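Side-chain contacts in probable secreted solute-binding lipoprotein (Streptomyces coelicolor, PDB 3I3V), which probably binds a solute outside the cell and hands it to a membrane transporter: residues T14-G17 with G22-T25; L307-M310 with D314-A317. All coordinates share one frame; numbering follows the deposited sequence.

Contact 1. Residues T14-G17 with G22-T25; sequences TQLG and GSPT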
loop_
_atom_site.group_PDB
_atom_site.type_symbol
_atom_site.label_atom_id
_atom_site.label_comp_id
_atom_site.label_asym_id
_atom_site.label_seq_id
_atom_site.Cartn_x
_atom_site.Cartn_y
_atom_site.Cartn_z
ATOM N N THR C 14 8.608 -0.917 54.936
ATOM C CA THR C 14 9.228 0.389 54.700
ATOM C C THR C 14 9.621 1.204 55.909
ATOM O O THR C 14 8.991 1.117 56.954
ATOM C CB THR C 14 8.254 1.311 53.963
ATOM O OG1 THR C 14 7.464 0.541 53.058
ATOM C CG2 THR C 14 8.989 2.394 53.226
ATOM N N GLN C 15 10.621 2.061 55.718
ATOM C CA GLN C 15 11.078 2.971 56.761
ATOM C C GLN C 15 10.290 4.266 56.626
ATOM O O GLN C 15 10.366 5.134 57.492
ATOM C CB GLN C 15 12.562 3.278 56.603
ATOM C CG GLN C 15 13.467 2.135 56.998
ATOM C CD GLN C 15 14.925 2.515 56.946
ATOM O OE1 GLN C 15 15.397 3.068 55.949
ATOM N NE2 GLN C 15 15.657 2.213 58.018
ATOM N N LEU C 16 9.545 4.387 55.525
ATOM C CA LEU C 16 8.732 5.565 55.245
ATOM C C LEU C 16 7.305 5.337 55.716
ATOM O O LEU C 16 6.800 4.214 55.654
ATOM C CB LEU C 16 8.690 5.857 53.742
ATOM C CG LEU C 16 9.985 6.184 53.003
ATOM C CD1 LEU C 16 9.651 6.578 51.576
ATOM C CD2 LEU C 16 10.721 7.313 53.712
ATOM N N GLY C 17 6.643 6.405 56.155
ATOM C CA GLY C 17 5.267 6.262 56.606
ATOM C C GLY C 17 4.901 7.131 57.794
ATOM O O GLY C 17 3.726 7.384 58.043
ATOM N N GLY C 22 10.069 12.264 53.299
ATOM C CA GLY C 22 9.439 11.693 52.122
ATOM C C GLY C 22 8.193 10.881 52.457
ATOM O O GLY C 22 7.467 10.455 51.558
ATOM N N SER C 23 7.946 10.654 53.747
ATOM C CA SER C 23 6.781 9.891 54.179
ATOM C C SER C 23 5.467 10.438 53.634
ATOM O O SER C 23 4.654 9.676 53.120
ATOM C CB SER C 23 6.704 9.841 55.708
ATOM O OG SER C 23 7.711 9.005 56.258
ATOM N N PRO C 24 5.231 11.763 53.745
ATOM C CA PRO C 24 3.984 12.354 53.241
ATOM C C PRO C 24 3.731 12.012 51.777
ATOM O O PRO C 24 2.649 11.575 51.402
ATOM C CB PRO C 24 4.201 13.855 53.448
ATOM C CG PRO C 24 5.107 13.901 54.663
ATOM C CD PRO C 24 6.095 12.798 54.347
ATOM N N THR C 25 4.738 12.212 50.944
ATOM C CA THR C 25 4.596 11.922 49.529
ATOM C C THR C 25 4.535 10.421 49.239
ATOM O O THR C 25 3.931 10.010 48.237
ATOM C CB THR C 25 5.726 12.566 48.746
ATOM O OG1 THR C 25 5.804 13.949 49.115
ATOM C CG2 THR C 25 5.464 12.459 47.257
#
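Gly22 approaches Leu16 with its backbone: its carbonyl O lies 4.4 Å from Leu16 CD1, a loose van der Waals contact within the first beta-alpha connection of the chain, where the loop after strand 9-14 turns into helix 23-36. Gly22 is the N-cap of that helix. Its positive phi of 91° would press a beta carbon against the preceding carbonyl oxygen, so glycine suits the place. Leu16 is buried, and its side chain also packs on Met69, Ile288 and Tyr26, which is why an apolar residue suits this point of the loop.

Ser23, the first residue of the helix, carries the contact. Its OG stands beside its own backbone N and anti to the carbonyl carbon (chi1 -72°), which aims the hydroxyl back at the loop. There Gly17 N donates to Ser23 OG over 2.8 Å in an almost straight bond, 173° at the hydrogen. The hydroxyl in turn donates to Ala20 O, within the residues that link the two segments. Close packing follows from this: Ser23 CB is 3.5 Å from Gly17 N, and Ser23 OG lies 3.7 Å from Leu16 CA. At the backbone angles of Gly17 a beta carbon would press on the carbonyl O of Leu16, so here too glycine is called for.

Thr25 faces a different neighbour, packing on Arg318 and Phe319 of helix 313-323.

Chemically, one small hydroxyl does two jobs at a buried spot, accepting from the amide of Gly17 and donating to the carbonyl of Ala20. A serine is short enough to sit between them and can use its oxygen both ways, so two polar backbone groups of the loop are satisfied and its return into the helix is tied by two hydrogen bonds, the one from Gly17 short and nearly straight.

Contact 2. Residues L307-M310 with D314-A317; sequences LRFM and DVVA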
loop_
_atom_site.group_PDB
_atom_site.type_symbol
_atom_site.label_atom_id
_atom_site.label_comp_id
_atom_site.label_asym_id
_atom_site.label_seq_id
_atom_site.Cartn_x
_atom_site.Cartn_y
_atom_site.Cartn_z
ATOM N N LEU C 307 6.672 -1.146 41.180
ATOM C CA LEU C 307 7.927 -0.541 40.772
ATOM C C LEU C 307 7.832 0.313 39.514
ATOM O O LEU C 307 8.522 1.331 39.409
ATOM C CB LEU C 307 9.001 -1.617 40.611
ATOM C CG LEU C 307 9.882 -1.690 41.861
ATOM C CD1 LEU C 307 10.351 -3.107 42.112
ATOM C CD2 LEU C 307 11.051 -0.732 41.684
ATOM N N ARG C 308 6.991 -0.083 38.559
ATOM C CA ARG C 308 6.851 0.716 37.343
ATOM C C ARG C 308 6.206 2.043 37.735
ATOM O O ARG C 308 6.535 3.091 37.176
ATOM C CB ARG C 308 5.973 0.019 36.302
ATOM C CG ARG C 308 6.397 -1.383 35.934
ATOM C CD ARG C 308 5.773 -1.781 34.611
ATOM N NE ARG C 308 6.564 -1.248 33.514
ATOM C CZ ARG C 308 7.345 -1.994 32.744
ATOM N NH1 ARG C 308 7.411 -3.296 32.953
ATOM N NH2 ARG C 308 8.077 -1.436 31.790
ATOM N N PHE C 309 5.293 1.978 38.703
ATOM C CA PHE C 309 4.581 3.152 39.213
ATOM C C PHE C 309 5.575 4.114 39.879
ATOM O O PHE C 309 5.771 5.237 39.415
ATOM C CB PHE C 309 3.512 2.703 40.219
ATOM C CG PHE C 309 2.769 3.834 40.878
ATOM C CD1 PHE C 309 1.801 4.552 40.189
ATOM C CD2 PHE C 309 3.038 4.181 42.199
ATOM C CE1 PHE C 309 1.118 5.593 40.808
ATOM C CE2 PHE C 309 2.358 5.227 42.826
ATOM C CZ PHE C 309 1.400 5.930 42.132
HETATM N N MSE C 310 6.209 3.660 40.957
HETATM C CA MSE C 310 7.186 4.464 41.691
HETATM C C MSE C 310 8.262 5.079 40.786
HETATM O O MSE C 310 8.758 6.170 41.063
HETATM C CB MSE C 310 7.845 3.605 42.772
HETATM C CG MSE C 310 6.900 3.154 43.865
HETATM SE SE MSE C 310 6.237 4.646 44.891
HETATM C CE MSE C 310 4.780 3.757 45.724
ATOM N N ASP C 314 5.994 11.148 36.662
ATOM C CA ASP C 314 5.093 12.000 37.444
ATOM C C ASP C 314 5.169 11.711 38.939
ATOM O O ASP C 314 4.989 12.612 39.765
ATOM C CB ASP C 314 3.644 11.838 36.982
ATOM C CG ASP C 314 3.142 10.422 37.119
ATOM O OD1 ASP C 314 1.966 10.242 37.514
ATOM O OD2 ASP C 314 3.918 9.493 36.818
ATOM N N VAL C 315 5.423 10.448 39.282
ATOM C CA VAL C 315 5.513 10.048 40.680
ATOM C C VAL C 315 6.840 10.539 41.246
ATOM O O VAL C 315 6.914 11.007 42.376
ATOM C CB VAL C 315 5.434 8.515 40.825
ATOM C CG1 VAL C 315 5.517 8.137 42.282
ATOM C CG2 VAL C 315 4.134 7.998 40.219
ATOM N N VAL C 316 7.887 10.423 40.440
ATOM C CA VAL C 316 9.208 10.867 40.838
ATOM C C VAL C 316 9.190 12.373 41.097
ATOM O O VAL C 316 9.688 12.838 42.120
ATOM C CB VAL C 316 10.226 10.548 39.740
ATOM C CG1 VAL C 316 11.560 11.158 40.074
ATOM C CG2 VAL C 316 10.340 9.038 39.580
ATOM N N ALA C 317 8.593 13.121 40.170
ATOM C CA ALA C 317 8.495 14.577 40.267
ATOM C C ALA C 317 7.767 15.047 41.531
ATOM O O ALA C 317 8.047 16.123 42.043
ATOM C CB ALA C 317 7.803 15.132 39.018
#
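Phe309 presents one face of its ring to a methyl of Val315 where helix 300-310 gives way, after a short break, to helix 313-323, two successive helices flanking the sheet of one lobe in this periplasmic-binding-protein fold. With CG anti to the backbone N (chi1 176°), the ring swings toward the second helix, and Val315 CG2 sits over that face, 3.9 Å from the ring centroid and 13° off the normal, a CH-pi contact. The same methyl lies 3.3 Å from Phe309 O, so it is wedged between ring and carbonyl of one residue. A flat, wide side chain suits this place, since Phe33 of helix 23-36 also meets the ring edge-to-face. With an alanine here, the CG2 methyl of Val315 would probably be left without its aromatic support and Phe33 without its stacking partner.

Met310, present as selenomethionine, points its beta carbon away from the second helix, yet its SE comes to 4.4 Å from Val315 CG1, while its CE lies in the plane of the Phe309 ring, at the edge. The branched valine thus serves both neighbours, one methyl to each. Met310 O accepts a hydrogen bond from Tyr121 OH, which meets the need of this buried carbonyl near the helix end. Val316 CG2 also packs against this carbonyl, 3.6 Å from Met310 O.

Contact 1 closes long before contact 2 opens along the chain, yet the two lie on the same side of the chain's centre, their centres 14 Å apart and their nearest atoms about 5 Å apart without touching. Helix 23-36 joins them: it begins in contact 1, and its Tyr26 meets both Leu16 and Met310. Helix 313-323, which supplies the second half of contact 2, also packs against the start of helix 23-36. Both contacts stand by the four-stranded sheet that holds strands 9-14 and 289-292, so an early beta-alpha connection and a late helix pair are packed into one lobe from distant parts of the sequence.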